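Side-chain contacts in uncharacterized protein (Wolinella succinogenes, PDB 3JYG), which is of unknown function but belongs to the 6-pyruvoyl tetrahydropterin synthase family and carries a zinc ion held by three histidines: residues A[11-16]-A[166-171]; A[95-100]-A[127-132]; A[99-104]-A[115-120]; A[103-106]-A[110-113]. One frame throughout, in Å; residues are numbered along the deposited sequence.

Interaction 1: residues A[11-16]-A[166-171]; sequences FDFCYG and VEFLET
Phe13, Tyr15 and Phe168 form a buried aromatic cluster on the helix-covered face of the mixed beta-sheet. Phe13 and Tyr15 lie two residues apart on strand 3-17. Phe168 reaches them from strand 162-169. No hydrogen bond joins the two segments, and the contact is made by rings alone. Phe168 CG is anti to the backbone N (chi1 -175°), which carries its ring toward the other strand. The far edge of this ring then meets both partners. Phe13 comes in at about a right angle to the Phe168 side chain. Its CZ lies 3.5 Å from Phe168 CE1, and the rings meet rim to rim with planes at 40°. Neither ring covers the face of the other, and the centroids of Phe13 and Phe168 are 5.8 Å apart. Tyr15 approaches Phe168 from the opposite direction. Tyr15 CE1 is 3.7 Å from Phe168 CZ, and Tyr15 OH rests at the ring edge, 3.2 Å from Phe168 CE2. These two rings are oblique, with planes at 54°. Tyr15 also meets the ring of His17, a zinc ligand, edge-to-face, and its side chain is about 6 Å from the zinc ion. Strand 40-52 runs between the two strands in the sheet. Helix 67-77 packs on Phe13 through Ile73 and Leu77, while helix 141-155 covers Phe168 through Ile144 and Ala145.

Interaction 2: residues A[95-100]-A[127-132]; sequences PHFADK and ELYESF
His96 and Tyr129 are the nearest backbone positions, with CA atoms 9.3 Å apart, where a short 3-10 segment at 95-96 passes helix 123-131. The gap is spanned mainly by the Tyr129 side chain, which meets Pro95, His96 and Phe97 in turn. Tyr129 CG is anti to its carbonyl carbon (chi1 -68°), and the ring extends from the helix to the loop. At its end, Tyr129 OH and His96 ND1 form a hydrogen bond of 2.7 Å. Either atom could be the donor. The hydroxyl lies in the imidazole plane, at the ring edge, and the two ring planes stand almost upright to each other at 85°. The bond is consistent with the ND1 edge of the imidazole being held toward the helix. Pro95 CD lies 3.2 Å from Tyr129 OH, a close carbon-to-hydroxyl contact beside the hydrogen bond. Phe97 turns its edge to one face of the Tyr129 ring. Phe97 CD1 is 3.5 Å from Tyr129 CE1, and Phe97 CE1 stands over the same face, offset toward the rim. The centroids of these two rings are 5.1 Å apart. Val113 of strand 110-113 packs on both Phe97 and Tyr129, and Ile118 also touches Tyr129. The arrangement is a small aromatic cluster with a T-shaped (edge-to-face) Phe-Tyr pair. It ties the loop after helix 90-93 to helix 123-131.

Interaction 3: residues A[99-104]-A[115-120]; sequences DKSALV and FERIKG
The ionic part of the contact is a salt bridge between Asp99 and Arg117, whose side chains come from opposite directions. Arg117 NH2 donates to Asp99 OD2 at 3.3 Å, on the syn side of the carboxylate and close to the guanidinium plane. Weak bonds also run from Arg117 NH1 and NH2 to Asp99 OD1. The two planes are turned 58° apart, so the carboxylate and guanidinium are not coplanar.

Hydrogen bonds within 99-104 position the acid. Ser101 N reaches Asp99 OD1 at 2.7 Å, which makes an Asx turn. Ser101 OG gives a second bond to Asp99 OD1, at 2.8 Å. Both donors come from the same face of the carboxylate.

A water bridges the segments: it accepts from Asp99 N at 3.1 Å and, weakly, from Arg117 NH1.

The packing part is the methyl group of Ala102: its CB lies over one face of the guanidinium, 3.4 Å from Arg117 NE.

Arg117 NH1 is also hydrogen-bonded to His96 O, and Phe97 packs on the Arg117 side chain. The contact lies at the surface. Segment 99-104 runs from a loop into the start of strand 103-105. Segment 115-120 lies in the loop between strand 110-113 and helix 123-131. Ile118 packs on Leu126 and Tyr129 of that helix.

Interaction 4: residues A[103-106]-A[110-113]; sequences LVWM and YARV
Ala111 CB lies over the centre of the six-membered ring of Trp105, 3.6 Å from its centroid and 11° off the normal. This is a CH-pi contact across the hairpin. The Tyr110 ring takes a second one: Met106 CG sits over one face, offset toward the rim. Met106 is modelled as selenomethionine. Its CG comes 3.3 Å from Tyr110 CZ, and Arg112 CG lies at the edge of the same ring, in its plane. The Met106 chain bends at chi2 (-64°), and its CE then reaches Arg112 CG at 4.2 Å.

The backbones form an antiparallel ladder. Val104 and Arg112 are a hydrogen-bonded pair: Val104 N donates to Arg112 O at 2.7 Å, and Arg112 N to Val104 O at 3.1 Å. The second bond is less straight, with its donor tilted from the carbonyl plane. Met106 N donates to Tyr110 O at 2.8 Å in an almost linear bond. Trp105 and Ala111 are a non-hydrogen-bonded pair on one face of the sheet, while Val104 and Arg112 start out on the other. At the 103/113 end the side chains diverge, yet Leu103 CD2 still meets Val113 CG1 at 4.1 Å.

Strand 103-105 is one of the two outermost strands of the sheet within this chain. Strand 110-113 continues the sheet to strand 132-135 through a backbone bond between Ala111 and Val134. Tyr110 packs on Phe72 and Val76 of helix 67-77, and the Arg112 guanidinium pairs with Glu130 of helix 123-131.

In the fold
Interaction 1 is the buried one, close to the centre of the chain and near the zinc site. Its chemistry is purely aromatic. The other three lie further out from the centre of the chain, around helix 123-131 and the hairpin at one edge of the sheet. Along the chain they are nested inside the loop that interaction 1 closes. Interaction 4 is the edge hairpin, held by backbone bonds and CH-pi contacts. Interaction 3 overlaps it in sequence at Leu103 and Val104, but its own contact is ionic and lies at the surface. Interaction 2 is partly buried and mixes rings with one hydrogen bond. Its centre is about 7 Å from that of interaction 3, and Val113 links it to interaction 4.

Interaction 1: residues A[11-16]-A[166-171]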
loop_
_atom_site.group_PDB
_atom_site.type_symbol
_atom_site.label_atom_id
_atom_site.label_comp_id
_atom_site.label_asym_id
_atom_site.label_seq_id
_atom_site.Cartn_x
_atom_site.Cartn_y
_atom_site.Cartn_z
ATOM N N PHE A 11 -5.335 -11.190 4.644
ATOM C CA PHE A 11 -5.414 -12.503 5.308
ATOM C C PHE A 11 -3.990 -13.005 5.573
ATOM O O PHE A 11 -3.175 -13.067 4.651
ATOM C CB PHE A 11 -6.161 -13.507 4.449
ATOM C CG PHE A 11 -7.498 -13.028 3.979
ATOM C CD1 PHE A 11 -7.611 -12.270 2.805
ATOM C CD2 PHE A 11 -8.649 -13.324 4.707
ATOM C CE1 PHE A 11 -8.874 -11.850 2.352
ATOM C CE2 PHE A 11 -9.911 -12.902 4.254
ATOM C CZ PHE A 11 -10.005 -12.150 3.096
ATOM N N ASP A 12 -3.686 -13.298 6.832
ATOM C CA ASP A 12 -2.331 -13.665 7.249
ATOM C C ASP A 12 -2.206 -15.159 7.555
ATOM O O ASP A 12 -3.172 -15.776 7.982
ATOM C CB ASP A 12 -1.958 -12.851 8.505
ATOM C CG ASP A 12 -2.074 -11.358 8.274
ATOM O OD1 ASP A 12 -2.829 -10.687 9.003
ATOM O OD2 ASP A 12 -1.453 -10.844 7.334
ATOM N N PHE A 13 -1.021 -15.738 7.316
ATOM C CA PHE A 13 -0.695 -17.123 7.688
ATOM C C PHE A 13 0.810 -17.316 7.683
ATOM O O PHE A 13 1.545 -16.520 7.109
ATOM C CB PHE A 13 -1.370 -18.207 6.800
ATOM C CG PHE A 13 -0.875 -18.257 5.338
ATOM C CD1 PHE A 13 -1.282 -17.286 4.418
ATOM C CD2 PHE A 13 -0.029 -19.288 4.889
ATOM C CE1 PHE A 13 -0.878 -17.318 3.093
ATOM C CE2 PHE A 13 0.411 -19.320 3.547
ATOM C CZ PHE A 13 -0.036 -18.346 2.641
ATOM N N CYS A 14 1.254 -18.371 8.348
ATOM C CA CYS A 14 2.671 -18.751 8.397
ATOM C C CYS A 14 2.821 -20.092 7.702
ATOM O O CYS A 14 1.936 -20.937 7.819
ATOM C CB CYS A 14 3.174 -18.836 9.855
ATOM S SG CYS A 14 2.739 -17.421 10.862
ATOM N N TYR A 15 3.933 -20.298 6.998
ATOM C CA TYR A 15 4.122 -21.555 6.283
ATOM C C TYR A 15 5.613 -21.803 6.124
ATOM O O TYR A 15 6.385 -20.871 6.242
ATOM C CB TYR A 15 3.431 -21.522 4.898
ATOM C CG TYR A 15 3.964 -20.417 3.975
ATOM C CD1 TYR A 15 3.666 -19.059 4.219
ATOM C CD2 TYR A 15 4.765 -20.732 2.855
ATOM C CE1 TYR A 15 4.149 -18.049 3.396
ATOM C CE2 TYR A 15 5.248 -19.715 2.011
ATOM C CZ TYR A 15 4.949 -18.376 2.294
ATOM O OH TYR A 15 5.393 -17.347 1.455
ATOM N N GLY A 16 5.989 -23.046 5.827
ATOM C CA GLY A 16 7.358 -23.333 5.348
ATOM C C GLY A 16 7.314 -23.617 3.845
ATOM O O GLY A 16 6.257 -23.979 3.305
ATOM N N VAL A 166 -4.823 -9.957 -6.785
ATOM C CA VAL A 166 -4.446 -10.514 -5.489
ATOM C C VAL A 166 -2.986 -10.177 -5.248
ATOM O O VAL A 166 -2.167 -10.286 -6.154
ATOM C CB VAL A 166 -4.569 -12.024 -5.543
ATOM C CG1 VAL A 166 -3.922 -12.689 -4.321
ATOM C CG2 VAL A 166 -6.021 -12.404 -5.666
ATOM N N GLU A 167 -2.670 -9.730 -4.048
ATOM C CA GLU A 167 -1.288 -9.504 -3.662
ATOM C C GLU A 167 -0.869 -10.615 -2.705
ATOM O O GLU A 167 -1.660 -11.089 -1.873
ATOM C CB GLU A 167 -1.102 -8.158 -2.939
ATOM C CG GLU A 167 -1.515 -6.934 -3.752
ATOM C CD GLU A 167 -1.283 -5.641 -2.978
ATOM O OE1 GLU A 167 -2.294 -4.972 -2.648
ATOM O OE2 GLU A 167 -0.101 -5.342 -2.657
ATOM N N PHE A 168 0.380 -11.019 -2.821
ATOM C CA PHE A 168 0.953 -11.922 -1.820
ATOM C C PHE A 168 2.300 -11.381 -1.326
ATOM O O PHE A 168 3.256 -11.233 -2.117
ATOM C CB PHE A 168 1.018 -13.360 -2.330
ATOM C CG PHE A 168 1.496 -14.333 -1.281
ATOM C CD1 PHE A 168 0.628 -14.766 -0.261
ATOM C CD2 PHE A 168 2.823 -14.753 -1.266
ATOM C CE1 PHE A 168 1.091 -15.645 0.765
ATOM C CE2 PHE A 168 3.295 -15.621 -0.229
ATOM C CZ PHE A 168 2.408 -16.087 0.751
ATOM N N LEU A 169 2.330 -11.019 -0.036
ATOM C CA LEU A 169 3.529 -10.507 0.611
ATOM C C LEU A 169 4.309 -11.691 1.214
ATOM O O LEU A 169 3.802 -12.455 2.053
ATOM C CB LEU A 169 3.183 -9.427 1.672
ATOM C CG LEU A 169 2.599 -8.037 1.356
ATOM C CD1 LEU A 169 1.323 -8.119 0.581
ATOM C CD2 LEU A 169 2.322 -7.206 2.637
ATOM N N GLU A 170 5.525 -11.877 0.711
ATOM C CA GLU A 170 6.411 -12.926 1.149
ATOM C C GLU A 170 7.144 -12.454 2.441
ATOM O O GLU A 170 7.449 -13.250 3.349
ATOM C CB GLU A 170 7.437 -13.138 0.046
ATOM C CG GLU A 170 8.459 -14.176 0.318
ATOM C CD GLU A 170 9.561 -14.113 -0.709
ATOM O OE1 GLU A 170 9.241 -14.233 -1.932
ATOM O OE2 GLU A 170 10.725 -13.943 -0.290
ATOM N N THR A 171 7.483 -11.160 2.458
ATOM C CA THR A 171 8.089 -10.504 3.612
ATOM C C THR A 171 7.468 -9.090 3.742
ATOM O O THR A 171 6.753 -8.635 2.827
ATOM C CB THR A 171 9.644 -10.421 3.506
ATOM O OG1 THR A 171 10.036 -9.430 2.550
ATOM C CG2 THR A 171 10.284 -11.787 3.157
#

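Interaction 2: residues A[95-100]-A[127-132]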
loop_
_atom_site.group_PDB
_atom_site.type_symbol
_atom_site.label_atom_id
_atom_site.label_comp_id
_atom_site.label_asym_id
_atom_site.label_seq_id
_atom_site.Cartn_x
_atom_site.Cartn_y
_atom_site.Cartn_z
ATOM N N PRO A 95 8.839 -39.916 1.793
ATOM C CA PRO A 95 9.234 -41.242 1.310
ATOM C C PRO A 95 8.101 -42.273 1.238
ATOM O O PRO A 95 8.124 -43.126 0.340
ATOM C CB PRO A 95 10.336 -41.663 2.312
ATOM C CG PRO A 95 10.018 -40.930 3.582
ATOM C CD PRO A 95 9.606 -39.551 3.017
ATOM N N HIS A 96 7.094 -42.169 2.116
ATOM C CA HIS A 96 5.952 -43.076 2.103
ATOM C C HIS A 96 5.031 -42.856 0.927
ATOM O O HIS A 96 4.105 -43.632 0.736
ATOM C CB HIS A 96 5.136 -42.952 3.407
ATOM C CG HIS A 96 5.888 -43.379 4.626
ATOM N ND1 HIS A 96 6.841 -42.581 5.228
ATOM C CD2 HIS A 96 5.851 -44.528 5.343
ATOM C CE1 HIS A 96 7.344 -43.213 6.276
ATOM N NE2 HIS A 96 6.753 -44.393 6.371
ATOM N N PHE A 97 5.251 -41.767 0.182
ATOM C CA PHE A 97 4.403 -41.369 -0.938
ATOM C C PHE A 97 5.299 -41.044 -2.141
ATOM O O PHE A 97 4.991 -40.157 -2.943
ATOM C CB PHE A 97 3.543 -40.136 -0.551
ATOM C CG PHE A 97 2.555 -40.408 0.565
ATOM C CD1 PHE A 97 2.907 -40.179 1.899
ATOM C CD2 PHE A 97 1.299 -40.933 0.275
ATOM C CE1 PHE A 97 2.021 -40.467 2.933
ATOM C CE2 PHE A 97 0.400 -41.206 1.282
ATOM C CZ PHE A 97 0.753 -40.972 2.625
ATOM N N ALA A 98 6.415 -41.756 -2.266
ATOM C CA ALA A 98 7.406 -41.439 -3.309
ATOM C C ALA A 98 6.831 -41.599 -4.733
ATOM O O ALA A 98 7.258 -40.916 -5.656
ATOM C CB ALA A 98 8.691 -42.282 -3.127
ATOM N N ASP A 99 5.798 -42.436 -4.886
ATOM C CA ASP A 99 5.191 -42.632 -6.204
ATOM C C ASP A 99 4.159 -41.554 -6.520
ATOM O O ASP A 99 3.617 -41.515 -7.625
ATOM C CB ASP A 99 4.592 -44.049 -6.343
ATOM C CG ASP A 99 3.296 -44.261 -5.545
ATOM O OD1 ASP A 99 2.754 -43.334 -4.889
ATOM O OD2 ASP A 99 2.812 -45.412 -5.579
ATOM N N LYS A 100 3.850 -40.712 -5.520
ATOM C CA LYS A 100 2.916 -39.597 -5.692
ATOM C C LYS A 100 1.547 -40.071 -6.168
ATOM O O LYS A 100 0.822 -39.300 -6.810
ATOM C CB LYS A 100 3.434 -38.570 -6.710
ATOM C CG LYS A 100 4.889 -38.128 -6.551
ATOM C CD LYS A 100 5.227 -37.206 -7.734
ATOM C CE LYS A 100 6.635 -36.722 -7.612
ATOM N NZ LYS A 100 7.073 -35.813 -8.719
ATOM N N GLU A 127 2.533 -36.467 12.189
ATOM C CA GLU A 127 2.629 -35.016 12.302
ATOM C C GLU A 127 3.402 -34.486 11.113
ATOM O O GLU A 127 3.131 -33.403 10.628
ATOM C CB GLU A 127 3.394 -34.640 13.581
ATOM C CG GLU A 127 2.696 -35.119 14.846
ATOM C CD GLU A 127 3.601 -35.231 16.046
ATOM O OE1 GLU A 127 4.820 -34.835 15.984
ATOM O OE2 GLU A 127 3.060 -35.701 17.069
ATOM N N LEU A 128 4.385 -35.241 10.655
ATOM C CA LEU A 128 5.144 -34.851 9.485
ATOM C C LEU A 128 4.206 -34.796 8.284
ATOM O O LEU A 128 4.154 -33.762 7.570
ATOM C CB LEU A 128 6.293 -35.848 9.252
ATOM C CG LEU A 128 6.944 -35.855 7.882
ATOM C CD1 LEU A 128 7.522 -34.485 7.555
ATOM C CD2 LEU A 128 8.075 -36.906 7.845
ATOM N N TYR A 129 3.466 -35.886 8.036
ATOM C CA TYR A 129 2.543 -35.905 6.860
ATOM C C TYR A 129 1.320 -34.974 6.944
ATOM O O TYR A 129 0.833 -34.490 5.883
ATOM C CB TYR A 129 2.161 -37.339 6.452
ATOM C CG TYR A 129 3.354 -38.090 5.886
ATOM C CD1 TYR A 129 3.897 -37.742 4.637
ATOM C CD2 TYR A 129 3.970 -39.124 6.598
ATOM C CE1 TYR A 129 4.990 -38.412 4.111
ATOM C CE2 TYR A 129 5.093 -39.804 6.070
ATOM C CZ TYR A 129 5.578 -39.449 4.813
ATOM O OH TYR A 129 6.680 -40.075 4.261
ATOM N N GLU A 130 0.835 -34.692 8.162
ATOM C CA GLU A 130 -0.176 -33.644 8.344
ATOM C C GLU A 130 0.323 -32.258 7.915
ATOM O O GLU A 130 -0.493 -31.413 7.546
ATOM C CB GLU A 130 -0.762 -33.584 9.766
ATOM C CG GLU A 130 -1.485 -34.886 10.159
ATOM C CD GLU A 130 -3.020 -34.838 10.047
ATOM O OE1 GLU A 130 -3.582 -34.159 9.151
ATOM O OE2 GLU A 130 -3.679 -35.498 10.891
ATOM N N SER A 131 1.642 -32.034 7.938
ATOM C CA SER A 131 2.193 -30.702 7.555
ATOM C C SER A 131 2.023 -30.328 6.083
ATOM O O SER A 131 1.895 -29.173 5.749
ATOM C CB SER A 131 3.675 -30.614 7.847
ATOM O OG SER A 131 3.989 -31.134 9.105
ATOM N N PHE A 132 2.038 -31.297 5.177
ATOM C CA PHE A 132 2.251 -30.947 3.763
ATOM C C PHE A 132 1.015 -30.540 2.990
ATOM O O PHE A 132 -0.036 -31.189 3.107
ATOM C CB PHE A 132 2.913 -32.109 3.029
ATOM C CG PHE A 132 4.323 -32.324 3.423
ATOM C CD1 PHE A 132 5.313 -31.396 3.071
ATOM C CD2 PHE A 132 4.689 -33.464 4.185
ATOM C CE1 PHE A 132 6.627 -31.593 3.455
ATOM C CE2 PHE A 132 6.022 -33.652 4.548
ATOM C CZ PHE A 132 6.974 -32.749 4.179
#

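Interaction 3: residues A[99-104]-A[115-120]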
loop_
_atom_site.group_PDB
_atom_site.type_symbol
_atom_site.label_atom_id
_atom_site.label_comp_id
_atom_site.label_asym_id
_atom_site.label_seq_id
_atom_site.Cartn_x
_atom_site.Cartn_y
_atom_site.Cartn_z
ATOM N N ASP A 99 5.798 -42.436 -4.886
ATOM C CA ASP A 99 5.191 -42.632 -6.204
ATOM C C ASP A 99 4.159 -41.554 -6.520
ATOM O O ASP A 99 3.617 -41.515 -7.625
ATOM C CB ASP A 99 4.592 -44.049 -6.343
ATOM C CG ASP A 99 3.296 -44.261 -5.545
ATOM O OD1 ASP A 99 2.754 -43.334 -4.889
ATOM O OD2 ASP A 99 2.812 -45.412 -5.579
ATOM N N LYS A 100 3.850 -40.712 -5.520
ATOM C CA LYS A 100 2.916 -39.597 -5.692
ATOM C C LYS A 100 1.547 -40.071 -6.168
ATOM O O LYS A 100 0.822 -39.300 -6.810
ATOM C CB LYS A 100 3.434 -38.570 -6.710
ATOM C CG LYS A 100 4.889 -38.128 -6.551
ATOM C CD LYS A 100 5.227 -37.206 -7.734
ATOM C CE LYS A 100 6.635 -36.722 -7.612
ATOM N NZ LYS A 100 7.073 -35.813 -8.719
ATOM N N SER A 101 1.180 -41.324 -5.889
ATOM C CA SER A 101 -0.161 -41.758 -6.279
ATOM C C SER A 101 -1.212 -41.557 -5.206
ATOM O O SER A 101 -2.340 -41.205 -5.534
ATOM C CB SER A 101 -0.211 -43.225 -6.719
ATOM O OG SER A 101 0.102 -44.038 -5.596
ATOM N N ALA A 102 -0.874 -41.834 -3.952
ATOM C CA ALA A 102 -1.889 -41.856 -2.888
ATOM C C ALA A 102 -2.034 -40.444 -2.313
ATOM O O ALA A 102 -1.806 -40.220 -1.121
ATOM C CB ALA A 102 -1.501 -42.886 -1.780
ATOM N N LEU A 103 -2.383 -39.486 -3.171
ATOM C CA LEU A 103 -2.590 -38.094 -2.733
ATOM C C LEU A 103 -4.024 -37.794 -3.000
ATOM O O LEU A 103 -4.589 -38.285 -3.965
ATOM C CB LEU A 103 -1.734 -37.105 -3.536
ATOM C CG LEU A 103 -0.237 -37.367 -3.648
ATOM C CD1 LEU A 103 0.350 -36.245 -4.480
ATOM C CD2 LEU A 103 0.376 -37.416 -2.275
ATOM N N VAL A 104 -4.628 -36.991 -2.139
ATOM C CA VAL A 104 -6.030 -36.677 -2.283
ATOM C C VAL A 104 -6.131 -35.227 -2.757
ATOM O O VAL A 104 -5.838 -34.308 -1.992
ATOM C CB VAL A 104 -6.762 -36.894 -0.928
ATOM C CG1 VAL A 104 -8.291 -36.759 -1.115
ATOM C CG2 VAL A 104 -6.346 -38.259 -0.282
ATOM N N PHE A 115 -4.077 -40.541 4.190
ATOM C CA PHE A 115 -3.596 -41.066 5.473
ATOM C C PHE A 115 -3.814 -42.558 5.710
ATOM O O PHE A 115 -3.118 -43.172 6.527
ATOM C CB PHE A 115 -4.128 -40.229 6.620
ATOM C CG PHE A 115 -3.459 -38.884 6.729
ATOM C CD1 PHE A 115 -2.317 -38.729 7.504
ATOM C CD2 PHE A 115 -3.959 -37.781 6.042
ATOM C CE1 PHE A 115 -1.679 -37.476 7.610
ATOM C CE2 PHE A 115 -3.317 -36.524 6.144
ATOM C CZ PHE A 115 -2.178 -36.387 6.933
ATOM N N GLU A 116 -4.746 -43.152 4.975
ATOM C CA GLU A 116 -4.883 -44.626 4.952
ATOM C C GLU A 116 -3.566 -45.334 4.709
ATOM O O GLU A 116 -3.301 -46.359 5.325
ATOM C CB GLU A 116 -5.912 -45.091 3.910
ATOM C CG GLU A 116 -7.355 -44.679 4.253
ATOM C CD GLU A 116 -7.901 -45.399 5.494
ATOM O OE1 GLU A 116 -7.600 -46.617 5.685
ATOM O OE2 GLU A 116 -8.623 -44.736 6.284
ATOM N N ARG A 117 -2.724 -44.804 3.842
ATOM C CA ARG A 117 -1.525 -45.554 3.524
ATOM C C ARG A 117 -0.416 -45.507 4.607
ATOM O O ARG A 117 0.493 -46.339 4.587
ATOM C CB ARG A 117 -1.057 -45.305 2.066
ATOM C CG ARG A 117 0.049 -44.279 1.812
ATOM C CD ARG A 117 1.157 -44.777 0.779
ATOM N NE ARG A 117 0.713 -45.116 -0.590
ATOM C CZ ARG A 117 1.406 -44.867 -1.716
ATOM N NH1 ARG A 117 2.587 -44.264 -1.684
ATOM N NH2 ARG A 117 0.904 -45.214 -2.903
ATOM N N ILE A 118 -0.541 -44.589 5.583
ATOM C CA ILE A 118 0.433 -44.480 6.706
ATOM C C ILE A 118 -0.162 -44.766 8.088
ATOM O O ILE A 118 0.408 -44.402 9.131
ATOM C CB ILE A 118 1.141 -43.101 6.749
ATOM C CG1 ILE A 118 0.101 -41.964 6.702
ATOM C CG2 ILE A 118 2.180 -43.024 5.635
ATOM C CD1 ILE A 118 0.693 -40.588 6.723
ATOM N N LYS A 119 -1.330 -45.388 8.075
ATOM C CA LYS A 119 -2.020 -45.842 9.262
ATOM C C LYS A 119 -1.066 -46.761 10.023
ATOM O O LYS A 119 -0.363 -47.592 9.423
ATOM C CB LYS A 119 -3.221 -46.627 8.795
ATOM C CG LYS A 119 -4.472 -46.473 9.591
ATOM C CD LYS A 119 -5.458 -47.579 9.156
ATOM C CE LYS A 119 -4.707 -48.871 8.826
ATOM N NZ LYS A 119 -5.522 -50.107 9.007
ATOM N N GLY A 120 -1.006 -46.594 11.325
ATOM C CA GLY A 120 -0.042 -47.364 12.128
ATOM C C GLY A 120 1.411 -46.881 12.136
ATOM O O GLY A 120 2.243 -47.481 12.816
HETATM O O HOH W 1 5.069 -44.664 -2.934
#

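Interaction 4: residues A[103-106]-A[110-113]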
loop_
_atom_site.group_PDB
_atom_site.type_symbol
_atom_site.label_atom_id
_atom_site.label_comp_id
_atom_site.label_asym_id
_atom_site.label_seq_id
_atom_site.Cartn_x
_atom_site.Cartn_y
_atom_site.Cartn_z
ATOM N N LEU A 103 -2.383 -39.486 -3.171
ATOM C CA LEU A 103 -2.590 -38.094 -2.733
ATOM C C LEU A 103 -4.024 -37.794 -3.000
ATOM O O LEU A 103 -4.589 -38.285 -3.965
ATOM C CB LEU A 103 -1.734 -37.105 -3.536
ATOM C CG LEU A 103 -0.237 -37.367 -3.648
ATOM C CD1 LEU A 103 0.350 -36.245 -4.480
ATOM C CD2 LEU A 103 0.376 -37.416 -2.275
ATOM N N VAL A 104 -4.628 -36.991 -2.139
ATOM C CA VAL A 104 -6.030 -36.677 -2.283
ATOM C C VAL A 104 -6.131 -35.227 -2.757
ATOM O O VAL A 104 -5.838 -34.308 -1.992
ATOM C CB VAL A 104 -6.762 -36.894 -0.928
ATOM C CG1 VAL A 104 -8.291 -36.759 -1.115
ATOM C CG2 VAL A 104 -6.346 -38.259 -0.282
ATOM N N TRP A 105 -6.532 -35.027 -4.023
ATOM C CA TRP A 105 -6.551 -33.686 -4.634
ATOM C C TRP A 105 -7.866 -33.092 -4.337
ATOM O O TRP A 105 -8.883 -33.728 -4.536
ATOM C CB TRP A 105 -6.356 -33.723 -6.161
ATOM C CG TRP A 105 -5.020 -34.140 -6.461
ATOM C CD1 TRP A 105 -4.593 -35.419 -6.654
ATOM C CD2 TRP A 105 -3.860 -33.303 -6.529
ATOM N NE1 TRP A 105 -3.235 -35.438 -6.856
ATOM C CE2 TRP A 105 -2.752 -34.159 -6.774
ATOM C CE3 TRP A 105 -3.645 -31.921 -6.406
ATOM C CZ2 TRP A 105 -1.471 -33.694 -6.909
ATOM C CZ3 TRP A 105 -2.346 -31.443 -6.543
ATOM C CH2 TRP A 105 -1.272 -32.341 -6.774
HETATM N N MSE A 106 -7.849 -31.861 -3.873
HETATM C CA MSE A 106 -9.073 -31.184 -3.505
HETATM C C MSE A 106 -9.465 -30.290 -4.653
HETATM O O MSE A 106 -8.667 -30.038 -5.545
HETATM C CB MSE A 106 -8.829 -30.388 -2.224
HETATM C CG MSE A 106 -8.023 -31.205 -1.224
HETATM SE SE MSE A 106 -9.098 -32.768 -0.718
HETATM C CE MSE A 106 -7.846 -33.540 0.589
ATOM N N TYR A 110 -5.012 -28.265 -4.525
ATOM C CA TYR A 110 -3.876 -28.733 -3.727
ATOM C C TYR A 110 -4.237 -30.159 -3.321
ATOM O O TYR A 110 -5.390 -30.615 -3.542
ATOM C CB TYR A 110 -3.604 -27.868 -2.465
ATOM C CG TYR A 110 -4.717 -28.039 -1.467
ATOM C CD1 TYR A 110 -5.926 -27.368 -1.642
ATOM C CD2 TYR A 110 -4.617 -28.983 -0.434
ATOM C CE1 TYR A 110 -6.986 -27.556 -0.777
ATOM C CE2 TYR A 110 -5.683 -29.181 0.458
ATOM C CZ TYR A 110 -6.859 -28.458 0.275
ATOM O OH TYR A 110 -7.924 -28.665 1.123
ATOM N N ALA A 111 -3.244 -30.845 -2.773
ATOM C CA ALA A 111 -3.428 -32.172 -2.219
ATOM C C ALA A 111 -2.936 -32.328 -0.780
ATOM O O ALA A 111 -2.002 -31.642 -0.330
ATOM C CB ALA A 111 -2.777 -33.239 -3.126
ATOM N N ARG A 112 -3.578 -33.263 -0.085
ATOM C CA ARG A 112 -3.036 -33.849 1.139
ATOM C C ARG A 112 -2.701 -35.313 0.887
ATOM O O ARG A 112 -3.236 -35.936 -0.055
ATOM C CB ARG A 112 -4.030 -33.729 2.283
ATOM C CG ARG A 112 -4.401 -32.280 2.570
ATOM C CD ARG A 112 -5.189 -32.171 3.830
ATOM N NE ARG A 112 -4.253 -31.960 4.918
ATOM C CZ ARG A 112 -4.212 -32.648 6.056
ATOM N NH1 ARG A 112 -5.097 -33.618 6.319
ATOM N NH2 ARG A 112 -3.291 -32.320 6.940
ATOM N N VAL A 113 -1.812 -35.885 1.688
ATOM C CA VAL A 113 -1.566 -37.318 1.535
ATOM C C VAL A 113 -2.842 -38.102 1.914
ATOM O O VAL A 113 -3.702 -37.591 2.640
ATOM C CB VAL A 113 -0.322 -37.779 2.320
ATOM C CG1 VAL A 113 0.916 -37.043 1.799
ATOM C CG2 VAL A 113 -0.530 -37.557 3.836
#